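Local coordinates for protein thioesterase (Streptomyces sp. WAC02707, PDB 6VAP) that probably hydrolyses thioester-bound acyl groups from carrier proteins as the type II thioesterase of the borrelidin biosynthetic cluster, at residues A[60-74]-A[173-187]. Residues are numbered along the deposited sequence; the frame is centred on the assembly and turned at random.
Sequences GRQDRRAEKPLEDID and AIRGDYRAAETYRYR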
ATOM      1  N   GLY A  60       2.522 -16.049   0.973  1.00 29.49           N
ATOM      2  CA  GLY A  60       3.157 -16.577  -0.205  1.00 28.43           C
ATOM      3  C   GLY A  60       4.570 -16.108  -0.460  1.00 33.66           C
ATOM      4  O   GLY A  60       5.158 -16.507  -1.468  1.00 34.73           O
ATOM      5  N   ARG A  61       5.143 -15.291   0.409  1.00 35.53           N
ATOM      6  CA  ARG A  61       6.482 -14.766   0.197  1.00 27.36           C
ATOM      7  C   ARG A  61       7.320 -14.920   1.456  1.00 40.74           C
ATOM      8  O   ARG A  61       6.807 -14.849   2.576  1.00 41.73           O
ATOM      9  CB  ARG A  61       6.438 -13.292  -0.220  1.00 30.01           C
ATOM     10  CG  ARG A  61       5.932 -12.361   0.877  1.00 38.79           C
ATOM     11  CD  ARG A  61       5.021 -11.296   0.283  1.00 27.68           C
ATOM     12  NE  ARG A  61       3.846 -11.901  -0.333  1.00 43.19           N
ATOM     13  CZ  ARG A  61       3.290 -11.479  -1.456  1.00 34.05           C
ATOM     14  NH1 ARG A  61       3.776 -10.416  -2.070  1.00 28.53           N
ATOM     15  NH2 ARG A  61       2.216 -12.107  -1.930  1.00 34.18           N
ATOM     16  N   GLN A  62       8.623 -15.128   1.248  1.00 44.06           N
ATOM     17  CA  GLN A  62       9.585 -15.221   2.340  1.00 48.26           C
ATOM     18  C   GLN A  62       9.131 -16.250   3.364  1.00 33.43           C
ATOM     19  O   GLN A  62       9.000 -17.428   3.036  1.00 39.97           O
ATOM     20  CB  GLN A  62       9.800 -13.850   2.978  1.00 40.74           C
ATOM     21  CG  GLN A  62      10.263 -12.779   1.968  1.00 45.16           C
ATOM     22  CD  GLN A  62      10.419 -11.408   2.613  1.00 43.94           C
ATOM     23  OE1 GLN A  62       9.774 -11.103   3.605  1.00 39.60           O
ATOM     24  NE2 GLN A  62      11.285 -10.577   2.042  1.00 47.77           N
ATOM     25  N   ASP A  63       8.933 -15.840   4.614  1.00 31.96           N
ATOM     26  CA  ASP A  63       8.585 -16.791   5.660  1.00 33.35           C
ATOM     27  C   ASP A  63       7.180 -17.334   5.467  1.00 36.82           C
ATOM     28  O   ASP A  63       6.852 -18.359   6.070  1.00 37.59           O
ATOM     29  CB  ASP A  63       8.696 -16.133   7.036  1.00 53.52           C
ATOM     30  CG  ASP A  63       7.759 -14.947   7.181  1.00 43.83           C
ATOM     31  OD1 ASP A  63       7.997 -13.919   6.521  1.00 36.63           O
ATOM     32  OD2 ASP A  63       6.796 -15.056   7.951  1.00 41.52           O
ATOM     33  N   ARG A  64       6.339 -16.672   4.659  1.00 38.89           N
ATOM     34  CA  ARG A  64       4.998 -17.159   4.342  1.00 32.28           C
ATOM     35  C   ARG A  64       4.927 -17.895   2.997  1.00 31.59           C
ATOM     36  O   ARG A  64       3.836 -18.056   2.440  1.00 36.43           O
ATOM     37  CB  ARG A  64       4.013 -15.988   4.346  1.00 41.05           C
ATOM     38  CG  ARG A  64       4.048 -15.142   5.599  1.00 31.89           C
ATOM     39  CD  ARG A  64       2.876 -14.225   5.661  1.00 33.01           C
ATOM     40  NE  ARG A  64       1.649 -14.939   5.994  1.00 31.39           N
ATOM     41  CZ  ARG A  64       0.455 -14.384   6.185  1.00 29.65           C
ATOM     42  NH1 ARG A  64       0.274 -13.087   6.003  1.00 30.32           N
ATOM     43  NH2 ARG A  64      -0.586 -15.161   6.485  1.00 48.86           N
ATOM     44  N   ARG A  65       6.066 -18.327   2.450  1.00 44.58           N
ATOM     45  CA  ARG A  65       6.057 -18.923   1.116  1.00 53.13           C
ATOM     46  C   ARG A  65       5.185 -20.170   1.068  1.00 52.20           C
ATOM     47  O   ARG A  65       4.569 -20.459   0.040  1.00 48.55           O
ATOM     48  CB  ARG A  65       7.484 -19.249   0.675  1.00 56.88           C
ATOM     49  CG  ARG A  65       7.762 -18.900  -0.771  1.00 88.52           C
ATOM     50  CD  ARG A  65       9.227 -19.130  -1.130  1.00112.62           C
ATOM     51  NE  ARG A  65       9.929 -17.872  -1.394  1.00126.75           N
ATOM     52  CZ  ARG A  65      10.895 -17.366  -0.630  1.00138.55           C
ATOM     53  NH1 ARG A  65      11.298 -18.002   0.466  1.00145.13           N
ATOM     54  NH2 ARG A  65      11.464 -16.213  -0.964  1.00140.84           N
ATOM     55  N   ALA A  66       5.118 -20.921   2.164  1.00 44.31           N
ATOM     56  CA  ALA A  66       4.300 -22.130   2.170  1.00 48.07           C
ATOM     57  C   ALA A  66       2.813 -21.797   2.048  1.00 53.48           C
ATOM     58  O   ALA A  66       2.046 -22.582   1.473  1.00 54.89           O
ATOM     59  CB  ALA A  66       4.555 -22.940   3.442  1.00 42.88           C
ATOM     60  N   GLU A  67       2.388 -20.643   2.561  1.00 37.13           N
ATOM     61  CA  GLU A  67       0.981 -20.278   2.470  1.00 46.89           C
ATOM     62  C   GLU A  67       0.598 -19.975   1.028  1.00 39.38           C
ATOM     63  O   GLU A  67       1.372 -19.395   0.268  1.00 38.35           O
ATOM     64  CB  GLU A  67       0.688 -19.076   3.369  1.00 45.63           C
ATOM     65  CG  GLU A  67       1.125 -19.303   4.819  1.00 50.88           C
ATOM     66  CD  GLU A  67       0.684 -18.182   5.744  1.00 47.87           C
ATOM     67  OE1 GLU A  67      -0.533 -17.878   5.752  1.00 45.20           O
ATOM     68  OE2 GLU A  67       1.563 -17.609   6.455  1.00 40.73           O
ATOM     69  N   LYS A  68      -0.597 -20.376   0.653  1.00 47.39           N
ATOM     70  CA  LYS A  68      -1.090 -20.099  -0.693  1.00 59.78           C
ATOM     71  C   LYS A  68      -1.270 -18.595  -0.852  1.00 45.46           C
ATOM     72  O   LYS A  68      -1.897 -17.964   0.001  1.00 48.53           O
ATOM     73  CB  LYS A  68      -2.418 -20.827  -0.934  1.00 74.63           C
ATOM     74  CG  LYS A  68      -2.854 -20.890  -2.388  1.00 86.14           C
ATOM     75  CD  LYS A  68      -3.997 -19.919  -2.664  1.00 93.45           C
ATOM     76  CE  LYS A  68      -4.275 -19.791  -4.159  1.00103.42           C
ATOM     77  NZ  LYS A  68      -3.143 -19.154  -4.899  1.00108.26           N
ATOM     78  N   PRO A  69      -0.749 -17.991  -1.913  1.00 45.41           N
ATOM     79  CA  PRO A  69      -0.912 -16.544  -2.070  1.00 33.26           C
ATOM     80  C   PRO A  69      -2.347 -16.175  -2.421  1.00 36.94           C
ATOM     81  O   PRO A  69      -3.065 -16.907  -3.102  1.00 45.54           O
ATOM     82  CB  PRO A  69       0.044 -16.199  -3.214  1.00 39.56           C
ATOM     83  CG  PRO A  69       0.178 -17.455  -3.982  1.00 40.48           C
ATOM     84  CD  PRO A  69       0.038 -18.583  -3.003  1.00 44.69           C
ATOM     85  N   LEU A  70      -2.776 -15.029  -1.923  1.00 34.55           N
ATOM     86  CA  LEU A  70      -4.115 -14.536  -2.201  1.00 36.62           C
ATOM     87  C   LEU A  70      -4.158 -13.901  -3.584  1.00 39.91           C
ATOM     88  O   LEU A  70      -3.159 -13.407  -4.101  1.00 36.83           O
ATOM     89  CB  LEU A  70      -4.535 -13.526  -1.133  1.00 34.40           C
ATOM     90  CG  LEU A  70      -4.654 -14.152   0.275  1.00 29.90           C
ATOM     91  CD1 LEU A  70      -5.026 -13.073   1.285  1.00 37.57           C
ATOM     92  CD2 LEU A  70      -5.678 -15.297   0.271  1.00 45.27           C
ATOM     93  N   GLU A  71      -5.338 -13.907  -4.182  1.00 26.97           N
ATOM     94  CA  GLU A  71      -5.519 -13.491  -5.566  1.00 37.77           C
ATOM     95  C   GLU A  71      -6.512 -12.351  -5.724  1.00 27.35           C
ATOM     96  O   GLU A  71      -6.891 -12.045  -6.853  1.00 28.51           O
ATOM     97  CB  GLU A  71      -5.985 -14.694  -6.399  1.00 69.33           C
ATOM     98  CG  GLU A  71      -4.972 -15.823  -6.476  1.00 85.35           C
ATOM     99  CD  GLU A  71      -5.513 -17.049  -7.188  1.00 94.21           C
ATOM    100  OE1 GLU A  71      -6.717 -17.066  -7.518  1.00 95.74           O
ATOM    101  OE2 GLU A  71      -4.732 -17.992  -7.412  1.00 99.20           O
ATOM    102  N   ASP A  72      -6.948 -11.729  -4.634  1.00 30.06           N
ATOM    103  CA  ASP A  72      -8.049 -10.777  -4.663  1.00 29.82           C
ATOM    104  C   ASP A  72      -7.766  -9.733  -3.597  1.00 24.50           C
ATOM    105  O   ASP A  72      -7.431 -10.086  -2.465  1.00 23.45           O
ATOM    106  CB  ASP A  72      -9.403 -11.468  -4.430  1.00 64.30           C
ATOM    107  CG  ASP A  72     -10.543 -10.474  -4.288  1.00 90.93           C
ATOM    108  OD1 ASP A  72     -10.880  -9.798  -5.284  1.00 97.84           O
ATOM    109  OD2 ASP A  72     -11.109 -10.371  -3.179  1.00 96.07           O
ATOM    110  N   ILE A  73      -7.926  -8.459  -3.951  1.00 39.57           N
ATOM    111  CA  ILE A  73      -7.702  -7.383  -2.992  1.00 32.26           C
ATOM    112  C   ILE A  73      -8.706  -7.455  -1.851  1.00 30.22           C
ATOM    113  O   ILE A  73      -8.363  -7.260  -0.679  1.00 35.17           O
ATOM    114  CB  ILE A  73      -7.784  -6.033  -3.720  1.00 26.42           C
ATOM    115  CG1 ILE A  73      -6.589  -5.858  -4.679  1.00 25.20           C
ATOM    116  CG2 ILE A  73      -7.816  -4.879  -2.689  1.00 43.23           C
ATOM    117  CD1 ILE A  73      -5.357  -5.382  -3.980  1.00 39.74           C
ATOM    118  N   ASP A  74      -9.968  -7.716  -2.169  1.00 31.17           N
ATOM    119  CA  ASP A  74     -10.975  -7.783  -1.111  1.00 41.09           C
ATOM    120  C   ASP A  74     -10.697  -8.920  -0.134  1.00 32.79           C
ATOM    121  O   ASP A  74     -10.947  -8.788   1.072  1.00 33.00           O
ATOM    122  CB  ASP A  74     -12.372  -7.935  -1.709  1.00 73.53           C
ATOM    123  CG  ASP A  74     -13.007  -6.598  -2.041  1.00102.26           C
ATOM    124  OD1 ASP A  74     -13.055  -5.720  -1.151  1.00107.01           O
ATOM    125  OD2 ASP A  74     -13.452  -6.415  -3.196  1.00110.73           O
ATOM    126  N   ALA A 173       3.528 -16.292  -5.896  1.00 47.16           N
ATOM    127  CA  ALA A 173       3.115 -15.132  -5.113  1.00 42.08           C
ATOM    128  C   ALA A 173       3.051 -13.872  -5.972  1.00 37.38           C
ATOM    129  O   ALA A 173       2.132 -13.055  -5.813  1.00 33.97           O
ATOM    130  CB  ALA A 173       4.071 -14.924  -3.941  1.00144.64           C
ATOM    131  N   ILE A 174       4.000 -13.703  -6.896  1.00 29.45           N
ATOM    132  CA  ILE A 174       3.960 -12.547  -7.790  1.00 27.80           C
ATOM    133  C   ILE A 174       2.737 -12.616  -8.698  1.00 27.02           C
ATOM    134  O   ILE A 174       2.023 -11.629  -8.879  1.00 25.17           O
ATOM    135  CB  ILE A 174       5.259 -12.466  -8.606  1.00 29.47           C
ATOM    136  CG1 ILE A 174       6.479 -12.332  -7.654  1.00 30.69           C
ATOM    137  CG2 ILE A 174       5.204 -11.314  -9.600  1.00 30.65           C
ATOM    138  CD1 ILE A 174       7.800 -12.527  -8.339  1.00 37.05           C
ATOM    139  N   ARG A 175       2.456 -13.788  -9.257  1.00 28.81           N
ATOM    140  CA  ARG A 175       1.296 -13.935 -10.127  1.00 29.11           C
ATOM    141  C   ARG A 175       0.020 -13.631  -9.363  1.00 27.16           C
ATOM    142  O   ARG A 175      -0.813 -12.861  -9.834  1.00 25.96           O
ATOM    143  CB  ARG A 175       1.261 -15.345 -10.725  1.00 34.58           C
ATOM    144  CG  ARG A 175       0.145 -15.561 -11.750  1.00 35.67           C
ATOM    145  CD  ARG A 175       0.063 -17.016 -12.174  1.00 35.93           C
ATOM    146  NE  ARG A 175       1.276 -17.471 -12.864  1.00 49.72           N
ATOM    147  CZ  ARG A 175       1.573 -17.194 -14.134  1.00 53.62           C
ATOM    148  NH1 ARG A 175       0.755 -16.447 -14.873  1.00 48.93           N
ATOM    149  NH2 ARG A 175       2.695 -17.670 -14.672  1.00 57.82           N
ATOM    150  N   GLY A 176      -0.150 -14.228  -8.179  1.00 27.60           N
ATOM    151  CA  GLY A 176      -1.307 -13.922  -7.348  1.00 32.68           C
ATOM    152  C   GLY A 176      -1.449 -12.444  -7.026  1.00 24.06           C
ATOM    153  O   GLY A 176      -2.556 -11.908  -7.028  1.00 30.20           O
ATOM    154  N   ASP A 177      -0.338 -11.770  -6.716  1.00 23.33           N
ATOM    155  CA  ASP A 177      -0.373 -10.332  -6.445  1.00 24.93           C
ATOM    156  C   ASP A 177      -0.823  -9.561  -7.680  1.00 23.22           C
ATOM    157  O   ASP A 177      -1.664  -8.657  -7.609  1.00 22.19           O
ATOM    158  CB  ASP A 177       1.019  -9.846  -6.011  1.00 26.26           C
ATOM    159  CG  ASP A 177       1.359 -10.179  -4.573  1.00 41.91           C
ATOM    160  OD1 ASP A 177       0.489 -10.674  -3.845  1.00 41.82           O
ATOM    161  OD2 ASP A 177       2.533  -9.951  -4.184  1.00 44.45           O
ATOM    162  N   TYR A 178      -0.222  -9.870  -8.823  1.00 21.68           N
ATOM    163  CA  TYR A 178      -0.644  -9.218 -10.055  1.00 21.74           C
ATOM    164  C   TYR A 178      -2.105  -9.509 -10.359  1.00 21.82           C
ATOM    165  O   TYR A 178      -2.858  -8.610 -10.763  1.00 25.97           O
ATOM    166  CB  TYR A 178       0.267  -9.647 -11.203  1.00 29.08           C
ATOM    167  CG  TYR A 178       1.452  -8.694 -11.380  1.00 39.07           C
ATOM    168  CD1 TYR A 178       1.355  -7.552 -12.178  1.00 47.02           C
ATOM    169  CD2 TYR A 178       2.655  -8.944 -10.750  1.00 49.12           C
ATOM    170  CE1 TYR A 178       2.433  -6.692 -12.339  1.00 51.19           C
ATOM    171  CE2 TYR A 178       3.744  -8.086 -10.897  1.00 47.32           C
ATOM    172  CZ  TYR A 178       3.627  -6.970 -11.695  1.00 54.01           C
ATOM    173  OH  TYR A 178       4.705  -6.128 -11.845  1.00 57.89           O
ATOM    174  N   ARG A 179      -2.516 -10.763 -10.204  1.00 24.91           N
ATOM    175  CA  ARG A 179      -3.913 -11.093 -10.419  1.00 26.39           C
ATOM    176  C   ARG A 179      -4.785 -10.176  -9.571  1.00 24.68           C
ATOM    177  O   ARG A 179      -5.789  -9.637 -10.047  1.00 28.98           O
ATOM    178  CB  ARG A 179      -4.157 -12.570 -10.080  1.00 38.40           C
ATOM    179  CG  ARG A 179      -5.630 -12.981 -10.038  1.00 50.53           C
ATOM    180  CD  ARG A 179      -5.792 -14.485  -9.859  1.00 63.13           C
ATOM    181  NE  ARG A 179      -5.439 -15.215 -11.066  1.00 73.07           N
ATOM    182  CZ  ARG A 179      -6.206 -15.275 -12.147  1.00 89.41           C
ATOM    183  NH1 ARG A 179      -7.374 -14.645 -12.167  1.00 87.39           N
ATOM    184  NH2 ARG A 179      -5.796 -15.962 -13.208  1.00 98.76           N
ATOM    185  N   ALA A 180      -4.400  -9.970  -8.306  1.00 22.71           N
ATOM    186  CA  ALA A 180      -5.193  -9.139  -7.420  1.00 34.89           C
ATOM    187  C   ALA A 180      -5.225  -7.720  -7.940  1.00 29.01           C
ATOM    188  O   ALA A 180      -6.292  -7.095  -7.934  1.00 27.87           O
ATOM    189  CB  ALA A 180      -4.626  -9.192  -6.002  1.00 22.24           C
ATOM    190  N   ALA A 181      -4.062  -7.198  -8.394  1.00 26.75           N
ATOM    191  CA  ALA A 181      -3.993  -5.835  -8.926  1.00 29.83           C
ATOM    192  C   ALA A 181      -4.821  -5.684 -10.197  1.00 23.76           C
ATOM    193  O   ALA A 181      -5.449  -4.643 -10.418  1.00 23.01           O
ATOM    194  CB  ALA A 181      -2.534  -5.441  -9.215  1.00 18.78           C
ATOM    195  N   GLU A 182      -4.784  -6.675 -11.073  1.00 23.28           N
ATOM    196  CA  GLU A 182      -5.385  -6.538 -12.391  1.00 31.82           C
ATOM    197  C   GLU A 182      -6.865  -6.902 -12.440  1.00 30.91           C
ATOM    198  O   GLU A 182      -7.574  -6.397 -13.308  1.00 25.31           O
ATOM    199  CB  GLU A 182      -4.614  -7.397 -13.401  1.00 31.01           C
ATOM    200  CG  GLU A 182      -3.336  -6.780 -13.845  1.00 32.90           C
ATOM    201  CD  GLU A 182      -2.468  -7.735 -14.674  1.00 43.35           C
ATOM    202  OE1 GLU A 182      -2.310  -8.903 -14.248  1.00 43.47           O
ATOM    203  OE2 GLU A 182      -1.951  -7.317 -15.751  1.00 51.30           O
ATOM    204  N   THR A 183      -7.364  -7.735 -11.539  1.00 22.85           N
ATOM    205  CA  THR A 183      -8.765  -8.136 -11.563  1.00 28.88           C
ATOM    206  C   THR A 183      -9.609  -7.386 -10.536  1.00 29.60           C
ATOM    207  O   THR A 183     -10.764  -7.756 -10.318  1.00 25.02           O
ATOM    208  CB  THR A 183      -8.892  -9.652 -11.307  1.00 30.20           C
ATOM    209  OG1 THR A 183      -8.469  -9.959  -9.957  1.00 35.62           O
ATOM    210  CG2 THR A 183      -8.010 -10.432 -12.304  1.00 30.51           C
ATOM    211  N   TYR A 184      -9.046  -6.380  -9.868  1.00 33.51           N
ATOM    212  CA  TYR A 184      -9.800  -5.579  -8.913  1.00 26.87           C
ATOM    213  C   TYR A 184     -10.989  -4.915  -9.569  1.00 22.88           C
ATOM    214  O   TYR A 184     -10.855  -4.331 -10.640  1.00 22.94           O
ATOM    215  CB  TYR A 184      -8.887  -4.523  -8.327  1.00 21.41           C
ATOM    216  CG  TYR A 184      -9.521  -3.520  -7.399  1.00 24.95           C
ATOM    217  CD1 TYR A 184     -10.045  -3.904  -6.144  1.00 34.97           C
ATOM    218  CD2 TYR A 184      -9.684  -2.198  -7.804  1.00 29.07           C
ATOM    219  CE1 TYR A 184     -10.647  -2.980  -5.323  1.00 21.61           C
ATOM    220  CE2 TYR A 184     -10.291  -1.261  -6.972  1.00 22.22           C
ATOM    221  CZ  TYR A 184     -10.721  -1.637  -5.731  1.00 19.88           C
ATOM    222  OH  TYR A 184     -11.337  -0.693  -4.902  1.00 24.93           O
ATOM    223  N   ARG A 185     -12.172  -4.993  -8.938  1.00 23.49           N
ATOM    224  CA  ARG A 185     -13.412  -4.353  -9.406  1.00 28.39           C
ATOM    225  C   ARG A 185     -13.857  -3.409  -8.274  1.00 24.56           C
ATOM    226  O   ARG A 185     -14.152  -3.930  -7.253  1.00 37.00           O
ATOM    227  CB  ARG A 185     -14.436  -5.429  -9.790  1.00 34.02           C
ATOM    228  CG  ARG A 185     -13.870  -6.515 -10.699  1.00 60.20           C
ATOM    229  CD  ARG A 185     -14.858  -7.481 -11.327  1.00 86.80           C
ATOM    230  NE  ARG A 185     -15.283  -8.511 -10.387  1.00124.67           N
ATOM    231  CZ  ARG A 185     -16.433  -9.208 -10.445  1.00166.83           C
ATOM    232  NH1 ARG A 185     -17.335  -8.995 -11.395  1.00178.76           N
ATOM    233  NH2 ARG A 185     -16.682 -10.110  -9.523  1.00185.09           N
ATOM    234  N   TYR A 186     -13.800  -2.089  -8.443  1.00 24.39           N
ATOM    235  CA  TYR A 186     -14.237  -1.112  -7.466  1.00 27.85           C
ATOM    236  C   TYR A 186     -15.742  -1.229  -7.315  1.00 26.61           C
ATOM    237  O   TYR A 186     -16.489  -1.172  -8.292  1.00 29.98           O
ATOM    238  CB  TYR A 186     -13.854   0.293  -7.921  1.00 35.89           C
ATOM    239  CG  TYR A 186     -14.465   1.392  -7.089  1.00 23.94           C
ATOM    240  CD1 TYR A 186     -14.127   1.556  -5.746  1.00 22.62           C
ATOM    241  CD2 TYR A 186     -15.358   2.282  -7.647  1.00 32.22           C
ATOM    242  CE1 TYR A 186     -14.684   2.539  -5.005  1.00 23.37           C
ATOM    243  CE2 TYR A 186     -15.915   3.298  -6.906  1.00 29.44           C
ATOM    244  CZ  TYR A 186     -15.566   3.430  -5.578  1.00 34.40           C
ATOM    245  OH  TYR A 186     -16.120   4.428  -4.820  1.00 40.49           O
ATOM    246  N   ARG A 187     -16.190  -1.441  -6.105  1.00 32.26           N
ATOM    247  CA  ARG A 187     -17.625  -1.408  -5.843  1.00 33.76           C
ATOM    248  C   ARG A 187     -17.950  -0.079  -5.192  1.00 29.90           C
ATOM    249  O   ARG A 187     -17.426   0.178  -4.115  1.00 28.38           O
ATOM    250  CB  ARG A 187     -18.044  -2.554  -4.933  1.00 75.79           C
ATOM    251  CG  ARG A 187     -17.290  -3.835  -5.214  1.00111.19           C
ATOM    252  CD  ARG A 187     -17.756  -4.956  -4.304  1.00130.26           C
ATOM    253  NE  ARG A 187     -16.875  -6.119  -4.388  1.00139.58           N
ATOM    254  CZ  ARG A 187     -16.366  -6.763  -3.340  1.00140.59           C
ATOM    255  NH1 ARG A 187     -16.641  -6.370  -2.103  1.00140.21           N
ATOM    256  NH2 ARG A 187     -15.577  -7.808  -3.534  1.00141.35           N
TER
HETATM  257  O   HOH W   1       5.697 -17.743  -3.944  1.00 64.70           O
HETATM  258  O   HOH W   2      -9.391 -12.499  -8.055  1.00 35.25           O
HETATM  259  O   HOH W   3      -8.473  -7.898  -6.807  1.00 30.05           O
HETATM  260  O   HOH W   4     -12.381  -7.846  -7.626  1.00 39.05           O
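Bent at chi2 and again at chi3 (62°), the side chain of Arg61 turns its guanidinium to the carboxylate of Asp177, whose CG lies beside its own backbone N. The two groups arrive from opposite directions, with Asp177 at the guanidinium edge and the planes 30° apart. Arg61 NH1 donates to Asp177 OD2 at 2.5 Å, a very short bond, while Arg61 NH2 bonds Asp177 OD1 at 3.0 Å, meeting that oxygen on its syn side but tilted out of the carboxylate plane. Arg61 NH1 also donates to Gly35 O, which ties this buried salt bridge to a further loop, and Ala173 CB covers one guanidinium face. Beside it, Pro69 lays its CB 3.8 Å from Ala173 CA, and a water links Gly60 O to Ala173 N.

The chain here is an alpha/beta-hydrolase: the loop leading into helix 73-87 runs along helix 167-182, and the side chain of Ile73 lies near, without touching, the probable nucleophile elbow around Ser98. Close backbone packing is possible at Gly176, where Glu71 CA comes within 3.7 Å of Gly176 O. Glu71 O then accepts a CA-H...O contact from Ala180. The aliphatic parts of Glu71 and Arg179 cross, Glu71 CB lying 3.5 Å from Arg179 CD. Their opposite charges may attract at longer range, though no N-H points at the carboxylate.

Asp72 N-caps the following helix through Glu75 N; a water accepting from Ile73 N donates to Ala180 O. Ile73 sets its CG1 3.5 Å from Ala180 O and its CB against CD1 of Tyr184, whose hydroxyl bonds Glu106. Farther along, the poorly ordered Arg187 makes a salt bridge of doubtful geometry with Asp74, whose OD2 lies over the guanidinium face with no N-H directed at it, while Asp74 OD1 pairs with Arg110.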